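Local coordinates for hypothetical leucine rich repeat protein (PDB 4OJU) that is of unknown function but, as a leucine-rich repeat region of a longer SLH-domain protein that binds magnesium ions, probably serves in protein binding, at residues S36-I41 / G70-D75; G12-E17 / T27-S32; T56-K61 / R82-Y87; N89-V94 / L106-C111. All coordinates share one frame; numbering follows the deposited sequence. Where two conformers were deposited one is given.

Contact 1: residues S36-I41 / G70-D75. With EDO (1,2-ethanediol), chain E.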
loop_
_atom_site.group_PDB
_atom_site.type_symbol
_atom_site.label_atom_id
_atom_site.label_comp_id
_atom_site.label_asym_id
_atom_site.label_seq_id
_atom_site.Cartn_x
_atom_site.Cartn_y
_atom_site.Cartn_z
ATOM N N SER A 36 0.102 31.158 9.284
ATOM C CA SER A 36 0.930 30.494 8.269
ATOM C C SER A 36 0.527 29.031 8.138
ATOM O O SER A 36 -0.292 28.543 8.926
ATOM C CB SER A 36 2.415 30.611 8.617
ATOM O OG SER A 36 2.838 29.623 9.541
ATOM N N THR A 37 1.118 28.326 7.169
ATOM C CA THR A 37 0.833 26.901 6.939
ATOM C C THR A 37 1.741 26.013 7.812
ATOM O O THR A 37 1.675 24.794 7.704
ATOM C CB THR A 37 0.953 26.560 5.455
ATOM O OG1 THR A 37 2.304 26.770 5.050
ATOM C CG2 THR A 37 -0.021 27.359 4.585
ATOM N N TYR A 38 2.606 26.600 8.643
ATOM C CA TYR A 38 3.406 25.810 9.580
ATOM C C TYR A 38 2.663 25.796 10.916
ATOM O O TYR A 38 2.402 26.859 11.481
ATOM C CB TYR A 38 4.857 26.327 9.743
ATOM C CG TYR A 38 5.721 25.309 10.454
ATOM C CD1 TYR A 38 5.705 25.199 11.844
ATOM C CD2 TYR A 38 6.462 24.377 9.738
ATOM C CE1 TYR A 38 6.434 24.212 12.501
ATOM C CE2 TYR A 38 7.184 23.376 10.383
ATOM C CZ TYR A 38 7.173 23.303 11.766
ATOM O OH TYR A 38 7.906 22.334 12.405
ATOM N N ALA A 39 2.282 24.612 11.392
ATOM C CA ALA A 39 1.560 24.467 12.661
ATOM C C ALA A 39 2.533 24.207 13.796
ATOM O O ALA A 39 3.002 23.082 13.966
ATOM C CB ALA A 39 0.534 23.344 12.561
ATOM N N ASP A 40 2.887 25.266 14.539
ATOM C CA ASP A 40 3.782 25.148 15.695
ATOM C C ASP A 40 2.855 24.959 16.882
ATOM O O ASP A 40 2.362 25.931 17.436
ATOM C CB ASP A 40 4.697 26.389 15.805
ATOM C CG ASP A 40 5.848 26.275 16.796
ATOM O OD1 ASP A 40 6.144 25.137 17.249
ATOM O OD2 ASP A 40 6.464 27.308 17.106
ATOM N N ILE A 41 2.503 23.711 17.180
ATOM C CA ILE A 41 1.506 23.387 18.203
ATOM C C ILE A 41 2.008 23.760 19.598
ATOM O O ILE A 41 3.092 23.318 19.977
ATOM C CB ILE A 41 1.087 21.883 18.133
ATOM C CG1 ILE A 41 0.451 21.527 16.770
ATOM C CG2 ILE A 41 0.169 21.513 19.306
ATOM C CD1 ILE A 41 0.283 19.976 16.501
ATOM N N GLY A 70 3.883 22.018 7.282
ATOM C CA GLY A 70 4.758 21.513 8.330
ATOM C C GLY A 70 4.096 21.548 9.684
ATOM O O GLY A 70 3.132 22.288 9.893
ATOM N N VAL A 71 4.591 20.733 10.605
ATOM C CA VAL A 71 4.044 20.681 11.946
ATOM C C VAL A 71 5.118 20.299 12.956
ATOM O O VAL A 71 5.922 19.404 12.700
ATOM C CB VAL A 71 2.795 19.735 12.058
ATOM C CG1 VAL A 71 3.127 18.282 11.712
ATOM C CG2 VAL A 71 2.129 19.828 13.448
ATOM N N THR A 72 5.096 20.975 14.121
ATOM C CA THR A 72 5.880 20.594 15.286
ATOM C C THR A 72 4.882 20.091 16.309
ATOM O O THR A 72 3.984 20.832 16.704
ATOM C CB THR A 72 6.745 21.719 15.826
ATOM O OG1 THR A 72 7.728 22.027 14.851
ATOM C CG2 THR A 72 7.455 21.326 17.115
ATOM N N VAL A 73 5.002 18.825 16.686
ATOM C CA VAL A 73 4.209 18.191 17.730
ATOM C C VAL A 73 5.075 18.334 18.997
ATOM O O VAL A 73 6.180 17.797 19.018
ATOM C CB VAL A 73 3.857 16.733 17.364
ATOM C CG1 VAL A 73 3.047 16.079 18.476
ATOM C CG2 VAL A 73 3.106 16.670 16.034
ATOM N N PRO A 74 4.674 19.160 19.983
ATOM C CA PRO A 74 5.576 19.451 21.117
ATOM C C PRO A 74 5.779 18.263 22.042
ATOM O O PRO A 74 4.967 17.336 22.022
ATOM C CB PRO A 74 4.879 20.610 21.822
ATOM C CG PRO A 74 3.434 20.368 21.544
ATOM C CD PRO A 74 3.411 19.906 20.107
ATOM N N ASP A 75 6.869 18.330 22.876
ATOM C CA ASP A 75 7.301 17.280 23.807
ATOM C C ASP A 75 6.252 16.956 24.888
ATOM O O ASP A 75 6.427 16.008 25.661
ATOM C CB ASP A 75 8.656 17.645 24.457
ATOM C CG ASP A 75 8.703 18.942 25.260
ATOM O OD1 ASP A 75 7.630 19.400 25.722
ATOM O OD2 ASP A 75 9.819 19.486 25.449
HETATM C C1 EDO E . 5.559 27.404 21.140
HETATM O O1 EDO E . 5.684 26.151 20.480
HETATM C C2 EDO E . 4.478 28.253 20.451
HETATM O O2 EDO E . 3.363 27.433 20.168
HETATM O O HOH W 1 9.014 24.323 16.122
#

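Contact 2: residues G12-E17 / T27-S32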
loop_
_atom_site.group_PDB
_atom_site.type_symbol
_atom_site.label_atom_id
_atom_site.label_comp_id
_atom_site.label_asym_id
_atom_site.label_seq_id
_atom_site.Cartn_x
_atom_site.Cartn_y
_atom_site.Cartn_z
ATOM N N GLY A 12 -5.823 31.085 18.794
ATOM C CA GLY A 12 -5.641 31.319 17.363
ATOM C C GLY A 12 -6.357 30.252 16.548
ATOM O O GLY A 12 -7.569 30.071 16.718
ATOM N N PRO A 13 -5.642 29.446 15.720
ATOM C CA PRO A 13 -6.340 28.430 14.917
ATOM C C PRO A 13 -6.625 27.127 15.675
ATOM O O PRO A 13 -7.261 26.228 15.131
ATOM C CB PRO A 13 -5.357 28.175 13.773
ATOM C CG PRO A 13 -4.018 28.326 14.419
ATOM C CD PRO A 13 -4.197 29.475 15.410
ATOM N N TYR A 14 -6.148 27.022 16.924
ATOM C CA TYR A 14 -6.282 25.788 17.698
ATOM C C TYR A 14 -7.446 25.775 18.663
ATOM O O TYR A 14 -7.620 26.719 19.447
ATOM C CB TYR A 14 -5.006 25.556 18.524
ATOM C CG TYR A 14 -3.745 25.530 17.707
ATOM C CD1 TYR A 14 -3.449 24.450 16.881
ATOM C CD2 TYR A 14 -2.841 26.588 17.754
ATOM C CE1 TYR A 14 -2.282 24.421 16.121
ATOM C CE2 TYR A 14 -1.679 26.575 16.988
ATOM C CZ TYR A 14 -1.400 25.481 16.184
ATOM O OH TYR A 14 -0.272 25.448 15.415
ATOM N N THR A 15 -8.201 24.672 18.654
ATOM C CA THR A 15 -9.242 24.427 19.656
ATOM C C THR A 15 -8.717 23.355 20.592
ATOM O O THR A 15 -8.274 22.321 20.116
ATOM C CB THR A 15 -10.590 23.989 19.047
ATOM O OG1 THR A 15 -10.962 24.875 18.001
ATOM C CG2 THR A 15 -11.695 23.883 20.106
ATOM N N PHE A 16 -8.809 23.580 21.904
ATOM C CA PHE A 16 -8.401 22.590 22.885
ATOM C C PHE A 16 -9.517 22.248 23.812
ATOM O O PHE A 16 -10.273 23.144 24.230
ATOM C CB PHE A 16 -7.235 23.097 23.752
ATOM C CG PHE A 16 -5.981 23.435 23.016
ATOM C CD1 PHE A 16 -5.025 22.456 22.745
ATOM C CD2 PHE A 16 -5.742 24.733 22.588
ATOM C CE1 PHE A 16 -3.862 22.773 22.038
ATOM C CE2 PHE A 16 -4.577 25.050 21.911
ATOM C CZ PHE A 16 -3.642 24.069 21.630
ATOM N N GLU A 17 -9.579 20.965 24.203
ATOM C CA GLU A 17 -10.487 20.547 25.256
ATOM C C GLU A 17 -9.623 20.215 26.449
ATOM O O GLU A 17 -8.651 19.453 26.313
ATOM C CB GLU A 17 -11.360 19.368 24.839
ATOM C CG GLU A 17 -12.506 19.804 23.951
ATOM C CD GLU A 17 -13.384 18.688 23.437
ATOM O OE1 GLU A 17 -12.966 17.511 23.518
ATOM O OE2 GLU A 17 -14.481 18.992 22.922
ATOM N N THR A 27 -8.201 19.490 19.682
ATOM C CA THR A 27 -9.312 18.852 18.957
ATOM C C THR A 27 -9.501 19.318 17.530
ATOM O O THR A 27 -10.029 18.549 16.721
ATOM C CB THR A 27 -10.629 19.028 19.721
ATOM O OG1 THR A 27 -10.912 20.420 19.853
ATOM C CG2 THR A 27 -10.609 18.354 21.089
ATOM N N ARG A 28 -9.107 20.567 17.212
ATOM C CA ARG A 28 -9.300 21.087 15.857
ATOM C C ARG A 28 -8.318 22.197 15.489
ATOM O O ARG A 28 -7.998 23.045 16.316
ATOM C CB ARG A 28 -10.741 21.635 15.708
ATOM C CG ARG A 28 -11.159 21.840 14.243
ATOM C CD ARG A 28 -12.490 22.565 14.069
ATOM N NE ARG A 28 -12.403 24.015 13.842
ATOM C CZ ARG A 28 -12.926 24.947 14.643
ATOM N NH1 ARG A 28 -13.580 24.597 15.744
ATOM N NH2 ARG A 28 -12.793 26.232 14.351
ATOM N N TYR A 29 -7.896 22.206 14.211
ATOM C CA TYR A 29 -7.068 23.236 13.611
ATOM C C TYR A 29 -7.926 23.930 12.564
ATOM O O TYR A 29 -8.414 23.278 11.639
ATOM C CB TYR A 29 -5.808 22.650 12.996
ATOM C CG TYR A 29 -4.916 23.674 12.333
ATOM C CD1 TYR A 29 -4.023 24.442 13.084
ATOM C CD2 TYR A 29 -4.909 23.827 10.951
ATOM C CE1 TYR A 29 -3.128 25.316 12.471
ATOM C CE2 TYR A 29 -4.040 24.720 10.327
ATOM C CZ TYR A 29 -3.130 25.440 11.089
ATOM O OH TYR A 29 -2.233 26.283 10.480
ATOM N N ASP A 30 -8.120 25.234 12.725
ATOM C CA ASP A 30 -8.938 26.011 11.810
ATOM C C ASP A 30 -8.013 26.835 10.924
ATOM O O ASP A 30 -7.484 27.856 11.352
ATOM C CB ASP A 30 -9.936 26.900 12.575
ATOM C CG ASP A 30 -10.912 27.699 11.716
ATOM O OD1 ASP A 30 -10.686 27.804 10.484
ATOM O OD2 ASP A 30 -11.904 28.208 12.272
ATOM N N GLU A 31 -7.880 26.403 9.681
ATOM C CA GLU A 31 -7.070 27.034 8.641
ATOM C C GLU A 31 -7.267 28.507 8.503
ATOM O O GLU A 31 -6.305 29.236 8.254
ATOM C CB GLU A 31 -7.485 26.458 7.286
ATOM C CG GLU A 31 -6.563 25.413 6.755
ATOM C CD GLU A 31 -7.080 24.923 5.425
ATOM O OE1 GLU A 31 -7.540 25.746 4.603
ATOM O OE2 GLU A 31 -7.077 23.694 5.232
ATOM N N SER A 32 -8.544 28.925 8.505
ATOM C CA SER A 32 -8.936 30.313 8.264
ATOM C C SER A 32 -8.424 31.241 9.358
ATOM O O SER A 32 -8.379 32.454 9.151
ATOM C CB SER A 32 -10.454 30.426 8.131
ATOM O OG SER A 32 -11.123 30.161 9.353
HETATM O O HOH W 2 -13.620 20.488 19.952
#

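Contact 3: residues T56-K61 / R82-Y87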
loop_
_atom_site.group_PDB
_atom_site.type_symbol
_atom_site.label_atom_id
_atom_site.label_comp_id
_atom_site.label_asym_id
_atom_site.label_seq_id
_atom_site.Cartn_x
_atom_site.Cartn_y
_atom_site.Cartn_z
ATOM N N THR A 56 -1.454 17.034 25.728
ATOM C CA THR A 56 -0.921 15.669 25.721
ATOM C C THR A 56 -1.421 14.813 24.557
ATOM O O THR A 56 -0.883 13.722 24.321
ATOM C CB THR A 56 -1.264 14.990 27.058
ATOM O OG1 THR A 56 -2.677 14.877 27.158
ATOM C CG2 THR A 56 -0.694 15.754 28.283
ATOM N N VAL A 57 -2.456 15.263 23.864
ATOM C CA VAL A 57 -3.042 14.478 22.761
ATOM C C VAL A 57 -3.375 15.377 21.580
ATOM O O VAL A 57 -3.920 16.474 21.765
ATOM C CB VAL A 57 -4.342 13.706 23.227
ATOM C CG1 VAL A 57 -5.008 12.924 22.080
ATOM C CG2 VAL A 57 -4.070 12.775 24.396
ATOM N N ILE A 58 -3.099 14.884 20.355
ATOM C CA ILE A 58 -3.589 15.481 19.123
ATOM C C ILE A 58 -4.825 14.657 18.806
ATOM O O ILE A 58 -4.709 13.456 18.552
ATOM C CB ILE A 58 -2.565 15.532 17.954
ATOM C CG1 ILE A 58 -1.205 16.174 18.367
ATOM C CG2 ILE A 58 -3.190 16.240 16.735
ATOM C CD1 ILE A 58 -1.287 17.591 19.081
ATOM N N GLY A 59 -5.990 15.268 18.911
ATOM C CA GLY A 59 -7.254 14.562 18.742
ATOM C C GLY A 59 -7.497 13.980 17.362
ATOM O O GLY A 59 -6.873 14.381 16.363
ATOM N N GLU A 60 -8.422 13.029 17.315
ATOM C CA GLU A 60 -8.863 12.361 16.096
ATOM C C GLU A 60 -9.271 13.415 15.043
ATOM O O GLU A 60 -10.017 14.351 15.367
ATOM C CB GLU A 60 -10.045 11.434 16.442
ATOM C CG GLU A 60 -10.664 10.735 15.228
ATOM C CD GLU A 60 -11.735 9.708 15.550
ATOM O OE1 GLU A 60 -12.230 9.700 16.697
ATOM O OE2 GLU A 60 -12.092 8.920 14.646
ATOM N N LYS A 61 -8.724 13.301 13.812
ATOM C CA LYS A 61 -9.025 14.202 12.690
ATOM C C LYS A 61 -8.788 15.694 12.984
ATOM O O LYS A 61 -9.317 16.514 12.235
ATOM C CB LYS A 61 -10.507 14.026 12.244
ATOM C CG LYS A 61 -10.853 12.657 11.679
ATOM C CD LYS A 61 -12.362 12.515 11.476
ATOM C CE LYS A 61 -12.681 11.290 10.648
ATOM N NZ LYS A 61 -14.130 11.155 10.335
ATOM N N ARG A 82 -6.346 9.079 15.810
ATOM C CA ARG A 82 -6.743 8.484 14.541
ATOM C C ARG A 82 -6.970 9.568 13.475
ATOM O O ARG A 82 -7.655 10.547 13.745
ATOM C CB ARG A 82 -8.024 7.662 14.769
ATOM C CG ARG A 82 -8.628 7.094 13.495
ATOM C CD ARG A 82 -9.864 6.261 13.796
ATOM N NE ARG A 82 -10.441 5.767 12.539
ATOM C CZ ARG A 82 -11.426 6.373 11.886
ATOM N NH1 ARG A 82 -11.983 7.475 12.379
ATOM N NH2 ARG A 82 -11.875 5.874 10.741
ATOM N N LEU A 83 -6.372 9.417 12.280
ATOM C CA LEU A 83 -6.533 10.381 11.177
ATOM C C LEU A 83 -6.200 11.831 11.589
ATOM O O LEU A 83 -6.680 12.739 10.945
ATOM C CB LEU A 83 -7.992 10.313 10.637
ATOM C CG LEU A 83 -8.395 9.025 9.953
ATOM C CD1 LEU A 83 -9.903 8.933 9.776
ATOM C CD2 LEU A 83 -7.759 8.926 8.578
ATOM N N ALA A 84 -5.375 12.052 12.622
ATOM C CA ALA A 84 -5.085 13.416 13.111
ATOM C C ALA A 84 -4.569 14.331 12.007
ATOM O O ALA A 84 -4.989 15.476 11.926
ATOM C CB ALA A 84 -4.079 13.374 14.256
ATOM N N PHE A 85 -3.673 13.821 11.140
ATOM C CA PHE A 85 -3.116 14.618 10.044
ATOM C C PHE A 85 -3.439 14.013 8.679
ATOM O O PHE A 85 -2.708 14.246 7.714
ATOM C CB PHE A 85 -1.595 14.735 10.196
ATOM C CG PHE A 85 -1.175 15.446 11.450
ATOM C CD1 PHE A 85 -1.080 16.830 11.482
ATOM C CD2 PHE A 85 -0.875 14.731 12.604
ATOM C CE1 PHE A 85 -0.685 17.486 12.642
ATOM C CE2 PHE A 85 -0.464 15.387 13.760
ATOM C CZ PHE A 85 -0.410 16.763 13.783
ATOM N N ALA A 86 -4.513 13.258 8.584
ATOM C CA ALA A 86 -4.814 12.603 7.324
ATOM C C ALA A 86 -5.282 13.558 6.239
ATOM O O ALA A 86 -5.918 14.576 6.540
ATOM C CB ALA A 86 -5.865 11.542 7.554
ATOM N N TYR A 87 -4.995 13.203 4.971
ATOM C CA TYR A 87 -5.374 13.911 3.743
ATOM C C TYR A 87 -4.814 15.339 3.705
ATOM O O TYR A 87 -5.398 16.218 3.067
ATOM C CB TYR A 87 -6.910 13.887 3.521
ATOM C CG TYR A 87 -7.479 12.492 3.660
ATOM C CD1 TYR A 87 -7.259 11.526 2.681
ATOM C CD2 TYR A 87 -8.188 12.118 4.796
ATOM C CE1 TYR A 87 -7.719 10.218 2.837
ATOM C CE2 TYR A 87 -8.676 10.819 4.951
ATOM C CZ TYR A 87 -8.422 9.868 3.977
ATOM O OH TYR A 87 -8.903 8.591 4.125
#

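Contact 4: residues N89-V94 / L106-C111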
loop_
_atom_site.group_PDB
_atom_site.type_symbol
_atom_site.label_atom_id
_atom_site.label_comp_id
_atom_site.label_asym_id
_atom_site.label_seq_id
_atom_site.Cartn_x
_atom_site.Cartn_y
_atom_site.Cartn_z
ATOM N N ASN A 89 -2.413 17.175 2.014
ATOM C CA ASN A 89 -1.650 16.987 0.805
ATOM C C ASN A 89 -0.494 17.939 0.604
ATOM O O ASN A 89 0.310 17.682 -0.290
ATOM C CB ASN A 89 -2.555 16.917 -0.411
ATOM C CG ASN A 89 -3.101 15.505 -0.581
ATOM O OD1 ASN A 89 -2.522 14.477 -0.112
ATOM N ND2 ASN A 89 -4.247 15.425 -1.227
ATOM N N SER A 90 -0.305 18.927 1.491
ATOM C CA SER A 90 0.871 19.792 1.381
ATOM C C SER A 90 1.839 19.518 2.527
ATOM O O SER A 90 2.887 20.135 2.589
ATOM C CB SER A 90 0.476 21.265 1.368
ATOM O OG SER A 90 -0.386 21.519 0.279
ATOM N N LEU A 91 1.513 18.583 3.414
ATOM C CA LEU A 91 2.336 18.305 4.590
ATOM C C LEU A 91 3.603 17.545 4.201
ATOM O O LEU A 91 3.523 16.405 3.736
ATOM C CB LEU A 91 1.519 17.550 5.658
ATOM C CG LEU A 91 2.223 17.211 6.985
ATOM C CD1 LEU A 91 2.774 18.468 7.688
ATOM C CD2 LEU A 91 1.290 16.460 7.911
ATOM N N SER A 92 4.777 18.181 4.386
ATOM C CA SER A 92 6.030 17.513 4.033
ATOM C C SER A 92 7.009 17.439 5.201
ATOM O O SER A 92 7.984 16.695 5.120
ATOM C CB SER A 92 6.698 18.224 2.859
ATOM O OG SER A 92 6.986 19.575 3.178
ATOM N N ASP A 93 6.785 18.218 6.270
ATOM C CA ASP A 93 7.755 18.279 7.366
ATOM C C ASP A 93 7.071 18.064 8.700
ATOM O O ASP A 93 6.304 18.907 9.153
ATOM C CB ASP A 93 8.483 19.641 7.324
ATOM C CG ASP A 93 9.561 19.893 8.373
ATOM O OD1 ASP A 93 10.088 18.903 8.944
ATOM O OD2 ASP A 93 9.919 21.076 8.584
ATOM N N VAL A 94 7.350 16.927 9.320
ATOM C CA VAL A 94 6.744 16.570 10.593
ATOM C C VAL A 94 7.848 16.451 11.641
ATOM O O VAL A 94 8.757 15.636 11.481
ATOM C CB VAL A 94 5.890 15.272 10.488
ATOM C CG1 VAL A 94 5.310 14.890 11.847
ATOM C CG2 VAL A 94 4.769 15.424 9.464
ATOM N N LEU A 106 -3.845 5.460 10.980
ATOM C CA LEU A 106 -3.984 6.381 9.866
ATOM C C LEU A 106 -3.696 7.854 10.236
ATOM O O LEU A 106 -4.177 8.762 9.548
ATOM C CB LEU A 106 -5.414 6.243 9.297
ATOM C CG LEU A 106 -5.873 4.851 8.866
ATOM C CD1 LEU A 106 -7.378 4.851 8.548
ATOM C CD2 LEU A 106 -5.098 4.410 7.665
ATOM N N ALA A 107 -2.910 8.106 11.286
ATOM C CA ALA A 107 -2.608 9.473 11.759
ATOM C C ALA A 107 -1.951 10.334 10.664
ATOM O O ALA A 107 -2.200 11.530 10.606
ATOM C CB ALA A 107 -1.707 9.417 12.986
ATOM N N PHE A 108 -1.158 9.719 9.768
ATOM C CA PHE A 108 -0.527 10.457 8.665
ATOM C C PHE A 108 -0.940 9.800 7.350
ATOM O O PHE A 108 -0.124 9.639 6.440
ATOM C CB PHE A 108 1.019 10.483 8.834
ATOM C CG PHE A 108 1.453 11.262 10.050
ATOM C CD1 PHE A 108 1.570 12.647 10.001
ATOM C CD2 PHE A 108 1.698 10.616 11.258
ATOM C CE1 PHE A 108 1.955 13.370 11.134
ATOM C CE2 PHE A 108 2.067 11.345 12.398
ATOM C CZ PHE A 108 2.165 12.717 12.331
ATOM N N ALA A 109 -2.208 9.395 7.257
ATOM C CA ALA A 109 -2.707 8.689 6.078
ATOM C C ALA A 109 -2.969 9.601 4.894
ATOM O O ALA A 109 -3.410 10.739 5.064
ATOM C CB ALA A 109 -3.983 7.932 6.418
ATOM N N SER A 110 -2.722 9.084 3.679
ATOM C CA SER A 110 -2.958 9.805 2.417
ATOM C C SER A 110 -2.380 11.258 2.427
ATOM O O SER A 110 -3.076 12.218 2.064
ATOM C CB SER A 110 -4.461 9.821 2.118
ATOM O OG SER A 110 -4.790 10.392 0.863
ATOM N N CYS A 111 -1.122 11.399 2.889
ATOM C CA CYS A 111 -0.335 12.644 2.913
ATOM C C CYS A 111 0.683 12.469 1.814
ATOM O O CYS A 111 1.791 11.987 2.055
ATOM C CB CYS A 111 0.330 12.849 4.278
ATOM S SG CYS A 111 -0.821 13.279 5.599
#

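Contact 1: residues S36-I41 / G70-D75
Tyr38 reaches across from strand 38-40 and lays its ring over the backbone of strand 70-72, ending on the hydroxyl of Thr72. With CG anti to the backbone N (chi1 -167°), the ring folds over the adjacent strand. CG, CD2 and CE2 lie over Gly70, CD2 3.6 Å from Gly70 CA, and Val71 N lies beneath the same ring face. CE1 and CZ both come by Thr72 OG1, at 3.5 and 3.4 Å. The tip, Tyr38 OH, meets Thr72 OG1 in the plane of the ring at 2.5 Å, a very short hydrogen bond. A side chain on Gly70 would run into CD2, so the bare backbone gives the ring its bed. The strands run parallel, with Tyr38 beside Gly70, Ala39 beside Val71 and Asp40 beside Thr72, consistent with the parallel sheet of a leucine-rich repeat solenoid. Ala39 bonds through both its N-H and its C=O: N donates to Gly70 O and O accepts from Thr72 N at 3.0 Å. Replacing Tyr38 by an alanine would probably uncover the Gly70 backbone and leave Thr72 OG1 without its hydroxyl partner. A water that donates to Asp40 OD1 also bonds Thr72 OG1, on the face shared by Tyr38, Asp40 and Thr72. On the reverse face Ala39 CB and Val71 CG2 pack against each other, and Ile41 CD1 touches Val71 CG2 at 3.6 Å. Past the strand ends, Ile41 CB rests 3.6 Å from Pro74 CD, the two side chains crossing at about a right angle.

Contact 2: residues G12-E17 / T27-S32
A classic beta bulge interrupts the pairing where Thr27 and Arg28 both face Thr15. Thr15 O accepts from Thr27 N at 2.9 Å and only weakly from Arg28 N, while Thr15 N donates to Arg28 O. Beyond the bulge the antiparallel register is regular, and Pro13 O takes the N-H of Asp30, its distance to Asp30 N being 2.7 Å. On one face of the hairpin the rings of Tyr14 and Tyr29 meet obliquely, planes at 54°: Tyr14 CE1 comes 3.5 Å from Tyr29 CD1, near the plane of the Tyr29 ring. Pro13 CG touches Tyr29 CE1. A serine in place of Tyr14 would probably open a gap beside the Tyr29 ring, leaving that edge without its aromatic neighbour. The other face is more polar. In the conformer described, Arg28 bends at chi3 (96°), bringing its guanidinium over Thr15 OG1, whose hydrogen bond goes to Gln10, and turning NH2 to Asp30 OD2 in a salt bridge of 3.0 Å. Thr27 CG2 lies against the Glu17 side chain, and a water bonded to Thr27 OG1 donates weakly to Glu17 OE2. Strand 5-11 flanks strand 14-19 on its far edge, strand 52-58 runs parallel to strand 24-29, and Tyr29 stacks on Phe63.

Contact 3: residues T56-K61 / R82-Y87
Glu60 and Arg82 lie side by side, pointing the same way, where two turns of neighbouring coils meet in the BspA-type leucine-rich repeat solenoid. The packed part is the buried, apolar inner side. With CG1 of Ile58 beside the backbone N (chi1 -52°), CG2 stands opposite that N and faces Ala84, 3.9 Å from Ala84 CB and 4.1 Å from Phe85 CZ, the isoleucine crossing Phe85 at about a right angle. Ala84 CB also rests on the carbonyl oxygen of Gly59, and the Phe85 ring is flanked by Phe63 and Phe108, so the cluster belongs to the aromatic interior of the coil. Backbone joins the two halves: Lys61 N donates to Arg82 O at 3.0 Å, and Lys61 CA makes a CA-H...O contact with Leu83 O. Both Lys61 and Leu83 have positive phi, the same turn recurring from one coil to the next, and a type I turn follows from Leu83 to Ala86.

Lys61 and Leu83, running alongside each other with Lys61 CE 3.7 Å from Leu83 CD1, lead from this interior to a charged rim of long chains, where the lysine NZ continues to Glu64 of the second subunit. Arg82 also bridges to Glu105, a magnesium-binding residue though no ion is bound to this chain, and to Glu65 of the second subunit. These carboxylates probably offset the charges of Lys61 and Arg82, which come near each other here. The carboxylate and guanidinium planes stand 88° apart, and Glu60 OE2 lies close to the guanidinium plane, 2.7 Å from Arg82 NH1, in a salt bridge.

Contact 4: residues N89-V94 / L106-C111
Val94 and Phe108 meet obliquely, the valine setting both methyl groups against one corner of the ring: CG1 lies 3.8 Å from Phe108 CE1 and CG2 3.9 Å from the same atom. With Val94 CG1 anti to the backbone N (chi1 178°), its two branches straddle that carbon instead of presenting a single methyl. Leu91 comes at the ring from its edge, near the plane, CD2 4.4 Å from Phe108 CD1, and the same methyl is 4.5 Å from Cys111 SG, a looser touch. No hydrogen bond joins the two segments. At the outer end Asn89 OD1 faces Ser110 O at 3.2 Å, two acceptors side by side; OD1 takes a weak hydrogen bond from the N of Asp112, known to bind magnesium in this protein. The arrangement is the hydrophobic filling of a leucine-rich repeat, with leucine, valine and phenylalanine turned inward between successive coils. Ser133 OG fastens the loop of Phe108 by bonding its O and Cys111 N. Phe108 lies nearly parallel to Phe85 of the preceding coil, while strand 70-72 packs through Val71 on Leu91 and Val94, and Ile117 of strand 116-119 covers Val94 and Phe108.

How the contacts relate
Contacts 1 and 4 share the parallel sheet in which strand 70-72 lies between strands 38-40 and 93-95; contacts 2 and 3 reach a mixed sheet through neighbouring strands 24-29 and 52-58. Contact 2 is a local antiparallel hairpin, contact 1 a parallel ladder, while contacts 3 and 4 join turns of successive coils. Contacts 3 and 4 are the more buried, yet the loops 82-87 and 106-111 both reach the second subunit; contacts 1 and 2 are partly buried and touch no other chain. Backbone bonding dominates contacts 1 and 2, salt bridges mark contact 3's rim, and contact 4 is chiefly apolar. Val71, Ile58 and Phe85 join contacts 1 and 3 inside.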